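PDB 6EU6: ammonium transporter from Kuenenia stuttgartiensis, which probably senses ammonium at the membrane, using an Amt-type transporter domain to pass the signal to a histidine kinase. Local coordinates for residues M354-L357 and G358-L362; V293-G296 and L297-I301; A259-K262 and R263-G267; M286-P289 and V290-V293. One frame throughout, in Å; residues are numbered along the deposited sequence.

All four contacts are local, formed by residues a few places apart on or beside helices. Contacts 2 and 4 share V293 and helix 289-312: contact 4 caps the start of that helix, while contact 2 lies further along its axis, among neighbouring helices. Contact 1 opens helix 353-385, its centre about 20 Å from that of either. Each of these three is partly buried and pairs uncharged polar groups: amide with amide in contact 1, hydroxyl with carbonyl in contact 2, hydroxyl with hydroxyl in contact 4. Contact 3, in the turn between helix 234-261 and helix 266-280, is the surface one, and there charged groups take over.

Contact 1 of 4, residues M354-L357 and G358-L362; sequences MHQL and GIQAL
Q356 and Q360, one turn apart near the start of helix 353-385, join their amide ends: Q356 NE2 donates to Q360 OE1 at 3.0 Å. The bond is somewhat bent, 143° at the hydrogen, and the donor sits above the plane of the Q360 carbonyl; the two amide planes are turned 58° from each other. Both chains bend at chi2 to meet. Beneath them the backbone bond from Q360 N to Q356 O is short, 2.8 Å. This is the tight, buried flank, where the loop residues G160 and I162 also accept from Q356 NE2 and Q360 NE2, respectively. The looser flank has H355, whose ring edge is met by a methyl, I359 CD1 to H355 CD2 at 3.6 Å, and G358, which lies on the surface. With CG anti to the backbone N (chi1 -161°), the H355 ring leans along the helix toward that methyl. A leucine in place of Q360 would probably leave Q356 NE2 without its partner in the helix and strip I162 O and T334 O of a donor. Glutamine suits both places because one neutral amide can give and accept at once, tying the helix start to loops and to helix 322-340 without burying a charge.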
# COMPACT_ATOMS: atom_id res chain seq x y z
N MET A 354 -27.35 12.34 27.72
CA MET A 354 -27.79 11.28 28.60
C MET A 354 -28.66 10.26 27.88
O MET A 354 -28.47 9.06 27.98
CB MET A 354 -28.65 11.86 29.71
CG MET A 354 -28.88 10.88 30.82
SD MET A 354 -27.80 11.29 32.18
CE MET A 354 -28.52 12.83 32.77
N HIS A 355 -29.60 10.76 27.14
CA HIS A 355 -30.53 9.90 26.44
C HIS A 355 -29.72 9.21 25.31
O HIS A 355 -29.84 8.05 25.12
CB HIS A 355 -31.66 10.75 25.88
CG HIS A 355 -32.90 10.00 25.53
ND1 HIS A 355 -33.97 9.91 26.39
CD2 HIS A 355 -33.27 9.34 24.41
CE1 HIS A 355 -34.94 9.21 25.82
NE2 HIS A 355 -34.53 8.84 24.62
N GLN A 356 -28.91 9.94 24.54
CA GLN A 356 -28.08 9.28 23.50
C GLN A 356 -27.19 8.20 24.09
O GLN A 356 -27.01 7.13 23.48
CB GLN A 356 -27.23 10.30 22.77
CG GLN A 356 -26.57 9.74 21.53
CD GLN A 356 -27.59 9.53 20.46
OE1 GLN A 356 -28.28 10.47 20.08
NE2 GLN A 356 -27.67 8.33 19.94
N LEU A 357 -26.65 8.42 25.30
CA LEU A 357 -25.83 7.42 25.94
C LEU A 357 -26.61 6.14 26.18
O LEU A 357 -26.03 5.03 26.12
CB LEU A 357 -25.28 7.92 27.26
CG LEU A 357 -24.21 7.09 27.93
CD1 LEU A 357 -22.97 6.85 27.03
CD2 LEU A 357 -23.79 7.76 29.23
N GLY A 358 -27.92 6.26 26.43
CA GLY A 358 -28.74 5.08 26.81
C GLY A 358 -29.01 4.33 25.49
O GLY A 358 -29.00 3.14 25.47
N ILE A 359 -29.24 5.04 24.40
CA ILE A 359 -29.46 4.43 23.08
C ILE A 359 -28.15 3.76 22.60
O ILE A 359 -28.19 2.68 22.03
CB ILE A 359 -29.95 5.48 22.05
CG1 ILE A 359 -31.37 5.96 22.38
CG2 ILE A 359 -29.88 5.00 20.63
CD1 ILE A 359 -31.67 7.35 21.83
N GLN A 360 -27.00 4.41 22.81
CA GLN A 360 -25.73 3.82 22.42
C GLN A 360 -25.49 2.54 23.22
O GLN A 360 -25.20 1.46 22.67
CB GLN A 360 -24.58 4.81 22.58
CG GLN A 360 -24.63 6.07 21.68
CD GLN A 360 -24.77 5.78 20.21
OE1 GLN A 360 -25.84 5.91 19.63
NE2 GLN A 360 -23.65 5.36 19.60
N ALA A 361 -25.74 2.63 24.52
CA ALA A 361 -25.60 1.44 25.37
C ALA A 361 -26.55 0.30 24.94
O ALA A 361 -26.20 -0.88 25.00
CB ALA A 361 -25.84 1.79 26.81
N LEU A 362 -27.74 0.67 24.52
CA LEU A 362 -28.69 -0.34 24.09
C LEU A 362 -28.15 -1.01 22.82
O LEU A 362 -28.26 -2.21 22.66
CB LEU A 362 -30.07 0.26 23.83
CG LEU A 362 -31.01 -0.60 22.98
CD1 LEU A 362 -31.31 -1.87 23.77
CD2 LEU A 362 -32.29 0.15 22.64

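Contact 2 of 4, residues V293-G296 and L297-I301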
# COMPACT_ATOMS: atom_id res chain seq x y z
N VAL A 293 -8.44 13.22 20.20
CA VAL A 293 -7.32 12.98 21.09
C VAL A 293 -7.79 12.36 22.45
O VAL A 293 -7.24 11.36 22.95
CB VAL A 293 -6.52 14.25 21.27
CG1 VAL A 293 -5.57 14.11 22.46
CG2 VAL A 293 -5.76 14.61 20.04
N ALA A 294 -8.84 12.93 23.04
CA ALA A 294 -9.37 12.41 24.31
C ALA A 294 -9.90 10.99 24.16
O ALA A 294 -9.66 10.13 25.01
CB ALA A 294 -10.43 13.34 24.85
N ILE A 295 -10.64 10.74 23.08
CA ILE A 295 -11.17 9.37 22.80
C ILE A 295 -10.00 8.36 22.66
O ILE A 295 -10.06 7.28 23.22
CB ILE A 295 -12.06 9.32 21.56
CG1 ILE A 295 -13.33 10.18 21.83
CG2 ILE A 295 -12.45 7.85 21.19
CD1 ILE A 295 -14.11 10.57 20.57
N GLY A 296 -8.92 8.76 21.97
CA GLY A 296 -7.74 7.92 21.82
C GLY A 296 -7.07 7.59 23.15
O GLY A 296 -6.73 6.44 23.41
N LEU A 297 -6.87 8.62 23.97
CA LEU A 297 -6.24 8.48 25.28
C LEU A 297 -7.03 7.53 26.18
O LEU A 297 -6.50 6.54 26.70
CB LEU A 297 -6.15 9.84 25.88
CG LEU A 297 -5.72 10.01 27.33
CD1 LEU A 297 -5.45 11.51 27.52
CD2 LEU A 297 -6.72 9.49 28.36
N ILE A 298 -8.30 7.76 26.27
CA ILE A 298 -9.16 6.92 27.08
C ILE A 298 -9.22 5.48 26.55
O ILE A 298 -9.12 4.51 27.31
CB ILE A 298 -10.57 7.49 27.05
CG1 ILE A 298 -10.65 8.80 27.82
CG2 ILE A 298 -11.57 6.47 27.66
CD1 ILE A 298 -11.95 9.56 27.48
N THR A 299 -9.37 5.34 25.22
CA THR A 299 -9.47 4.01 24.63
C THR A 299 -8.18 3.24 24.74
O THR A 299 -8.18 2.04 25.04
CB THR A 299 -9.90 4.07 23.15
OG1 THR A 299 -11.09 4.85 23.03
CG2 THR A 299 -10.06 2.62 22.52
N GLY A 300 -7.07 3.90 24.54
CA GLY A 300 -5.78 3.26 24.63
C GLY A 300 -5.54 2.51 25.97
O GLY A 300 -5.18 1.35 26.02
N ILE A 301 -5.69 3.24 27.06
CA ILE A 301 -5.59 2.69 28.41
C ILE A 301 -6.68 1.63 28.66
O ILE A 301 -6.38 0.56 29.15
CB ILE A 301 -5.69 3.85 29.42
CG1 ILE A 301 -4.42 4.69 29.29
CG2 ILE A 301 -5.84 3.37 30.85
CD1 ILE A 301 -4.61 6.08 29.81
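T299 OG1 donates to I295 O at 2.6 Å, and T299 N bonds to the same oxygen at 2.9 Å. The two donors reach the carbonyl from opposite faces of its plane, so one backbone oxygen is gripped twice by a single residue. The first torsion of T299 makes this possible: at chi1 -53° the hydroxyl stands beside its own backbone N and leans back toward the preceding turn, while the methyl CG2 lies anti to the backbone N. The I295 side chain lies alongside, pointing the same way, with its CG2 3.8 Å from T299 OG1. Helix 289-312 belongs to the bundle of membrane-spanning helices of the Amt fold, and folding a threonine hydroxyl back onto the carbonyl four residues earlier is a familiar way to bury a polar group there. T299 packs against A275 and A279 of helix 266-280. A valine in its place would probably leave I295 O with the backbone donor alone, on one face, and set a methyl against that oxygen. I298 keeps CG1 beside its backbone N, 3.3 Å from A294 O, and the extended chi2 carries CD1 along the same oxygen. L297 lies on the surface, where its side chain touches S252 of helix 234-261. G300 N closes the next turn on G296 O at 2.8 Å.

Contact 3 of 4, residues A259-K262 and R263-G267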
# COMPACT_ATOMS: atom_id res chain seq x y z
N ALA A 259 4.77 3.36 33.01
CA ALA A 259 4.46 3.57 34.41
C ALA A 259 4.13 2.24 35.18
O ALA A 259 4.49 2.11 36.33
CB ALA A 259 3.34 4.59 34.54
N THR A 260 3.47 1.27 34.53
CA THR A 260 2.90 0.10 35.20
C THR A 260 3.68 -1.19 34.98
O THR A 260 3.50 -2.19 35.66
CB THR A 260 1.47 -0.16 34.70
OG1 THR A 260 1.51 -0.44 33.31
CG2 THR A 260 0.57 1.06 35.00
N ARG A 261 4.52 -1.21 33.98
CA ARG A 261 5.36 -2.36 33.70
C ARG A 261 6.83 -2.04 33.55
O ARG A 261 7.59 -2.96 33.23
CB ARG A 261 4.90 -3.09 32.43
CG ARG A 261 3.41 -3.39 32.39
CD ARG A 261 3.03 -4.09 31.10
NE ARG A 261 1.60 -4.01 30.93
CZ ARG A 261 0.91 -4.44 29.89
NH1 ARG A 261 1.49 -5.05 28.86
NH2 ARG A 261 -0.39 -4.26 29.90
N LYS A 262 7.24 -0.77 33.71
CA LYS A 262 8.69 -0.35 33.59
C LYS A 262 9.46 -0.78 32.26
O LYS A 262 10.69 -0.85 32.21
CB LYS A 262 9.46 -0.74 34.89
CG LYS A 262 9.04 0.04 36.15
CD LYS A 262 10.25 0.51 36.98
CE LYS A 262 9.86 1.28 38.25
NZ LYS A 262 10.74 2.47 38.46
N ARG A 263 8.72 -1.01 31.17
CA ARG A 263 9.27 -1.30 29.84
C ARG A 263 8.14 -1.01 28.79
O ARG A 263 6.96 -0.96 29.15
CB ARG A 263 9.74 -2.76 29.74
CG ARG A 263 8.60 -3.80 29.61
CD ARG A 263 8.97 -5.22 30.05
NE ARG A 263 7.78 -6.05 30.30
CZ ARG A 263 7.03 -6.03 31.41
NH1 ARG A 263 5.97 -6.83 31.52
NH2 ARG A 263 7.32 -5.23 32.44
N ILE A 264 8.49 -0.85 27.52
CA ILE A 264 7.50 -0.70 26.44
C ILE A 264 7.25 -2.09 25.86
O ILE A 264 8.10 -2.60 25.21
CB ILE A 264 8.05 0.23 25.30
CG1 ILE A 264 8.39 1.65 25.83
CG2 ILE A 264 7.09 0.32 24.10
CD1 ILE A 264 7.26 2.32 26.57
N GLU A 265 6.11 -2.71 26.10
CA GLU A 265 5.84 -4.02 25.49
C GLU A 265 5.10 -3.83 24.17
O GLU A 265 4.04 -3.21 24.13
CB GLU A 265 5.01 -4.88 26.40
CG GLU A 265 5.67 -5.09 27.73
CD GLU A 265 5.03 -6.23 28.42
OE1 GLU A 265 5.45 -7.37 28.15
OE2 GLU A 265 4.07 -5.99 29.17
N ALA A 266 5.67 -4.34 23.09
CA ALA A 266 5.14 -4.06 21.76
C ALA A 266 3.63 -4.46 21.60
O ALA A 266 2.85 -3.70 21.01
CB ALA A 266 6.00 -4.74 20.71
N GLY A 267 3.25 -5.63 22.15
CA GLY A 267 1.92 -6.21 21.96
C GLY A 267 0.83 -5.24 22.41
O GLY A 267 -0.11 -4.96 21.68
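The short turn that joins helix 234-261 to helix 266-280 is braced by a salt-bridge network of R261, R263 and E265. The chain leaves the first helix at K262, which takes a positive phi of 52°, and enters the second at E265, its N-cap position; the reversal brings all three charged ends together on the surface. R261 reaches out with an extended chain and gives NH1 to E265 OE2 at 2.8 Å, a nearly straight bond. That oxygen lies at the edge of the R261 guanidinium, close to its plane, but is met from above the carboxylate plane, the two flat groups standing 79° apart. R261 NH1 also bonds to S268 OG, which ties the arginine to the first turn of the next helix. R263 approaches the same oxygen differently: its NH1 is 3.1 Å from E265 OE2, yet OE2 stands well out of that guanidinium plane, so charge alone holds this pair. A glutamate suits the spot because one anionic oxygen can serve two arginines at once. The aliphatic part of R261 also meets R263, with R261 CD over one face of the R263 guanidinium, 4.0 Å from R263 NH1.

Contact 4 of 4, residues M286-P289 and V290-V293; sequences MVTP and VSAV
From T288, still extended at phi -87° and psi 162°, the chain turns into helix at P289, and the first regular bonds follow at once, A292 N to T288 O at 3.0 Å and V293 N to P289 O at 3.0 Å. The hydroxyls of T288 and S291 meet above this first turn, OG1 to OG at 3.1 Å, and either may be the donor. Each is brought there by its first torsion: T288 OG1 is tucked between its own backbone N and carbonyl carbon (chi1 62°), and S291 OG stands beside its backbone N. A water links the same two residues a second way, accepting from T288 N and lying 2.7 Å from S291 OG. T288 occupies the N-cap position of helix 289-312, and S291, three places on, turns back to serve the cap residue through both hydroxyl and water. Proline suits the position after the cap, since its nitrogen has no hydrogen and the first turn of a helix asks for none. Just before the cap, V287 faces the helix and packs its CB 4.0 Å from S291 CB. V287 CG2 and A292 CB, 4.3 Å apart, sit at the positions of a hydrophobic staple, a small one since one end is alanine. V287 O is taken by N241 ND2 of helix 234-261, and F340 packs on V287 and S291. On the subunit boundary, P289 and V290 touch F59 of a neighbouring subunit. V293 lays its CG2 against P289 O at 3.5 Å.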
# COMPACT_ATOMS: atom_id res chain seq x y z
N MET A 286 -18.02 13.65 13.57
CA MET A 286 -18.84 14.51 14.44
C MET A 286 -18.16 15.05 15.63
O MET A 286 -18.80 15.71 16.46
CB MET A 286 -20.15 13.81 14.87
CG MET A 286 -20.06 12.49 15.56
SD MET A 286 -21.64 11.52 15.70
CE MET A 286 -22.15 11.50 14.07
N VAL A 287 -16.85 14.83 15.71
CA VAL A 287 -16.05 15.30 16.85
C VAL A 287 -14.98 16.23 16.32
O VAL A 287 -14.72 16.28 15.13
CB VAL A 287 -15.43 14.16 17.68
CG1 VAL A 287 -16.50 13.19 18.12
CG2 VAL A 287 -14.32 13.39 16.93
N THR A 288 -14.41 17.01 17.23
CA THR A 288 -13.28 17.91 16.96
C THR A 288 -11.96 17.12 17.13
O THR A 288 -11.91 16.10 17.82
CB THR A 288 -13.25 19.12 17.97
OG1 THR A 288 -13.08 18.61 19.31
CG2 THR A 288 -14.52 20.00 17.91
N PRO A 289 -10.86 17.63 16.57
CA PRO A 289 -9.62 16.92 16.76
C PRO A 289 -9.21 16.75 18.23
O PRO A 289 -8.70 15.68 18.58
CB PRO A 289 -8.61 17.78 16.01
CG PRO A 289 -9.40 18.46 14.97
CD PRO A 289 -10.73 18.75 15.62
N VAL A 290 -9.49 17.76 19.09
CA VAL A 290 -9.20 17.57 20.49
C VAL A 290 -10.03 16.48 21.13
O VAL A 290 -9.50 15.71 21.91
CB VAL A 290 -9.22 18.90 21.33
CG1 VAL A 290 -9.08 18.62 22.82
CG2 VAL A 290 -8.03 19.77 20.94
N SER A 291 -11.30 16.34 20.78
CA SER A 291 -12.07 15.22 21.33
C SER A 291 -11.55 13.86 20.81
O SER A 291 -11.66 12.80 21.51
CB SER A 291 -13.52 15.34 20.96
OG SER A 291 -14.07 16.56 21.35
N ALA A 292 -11.07 13.85 19.57
CA ALA A 292 -10.46 12.60 18.96
C ALA A 292 -9.25 12.22 19.79
O ALA A 292 -9.04 11.06 20.07
CB ALA A 292 -10.13 12.81 17.51
N VAL A 293 -8.44 13.22 20.20
CA VAL A 293 -7.32 12.98 21.09
C VAL A 293 -7.79 12.36 22.45
O VAL A 293 -7.24 11.36 22.95
CB VAL A 293 -6.52 14.25 21.27
CG1 VAL A 293 -5.57 14.11 22.46
CG2 VAL A 293 -5.76 14.61 20.04
O HOH W 1 -16.31 16.98 19.85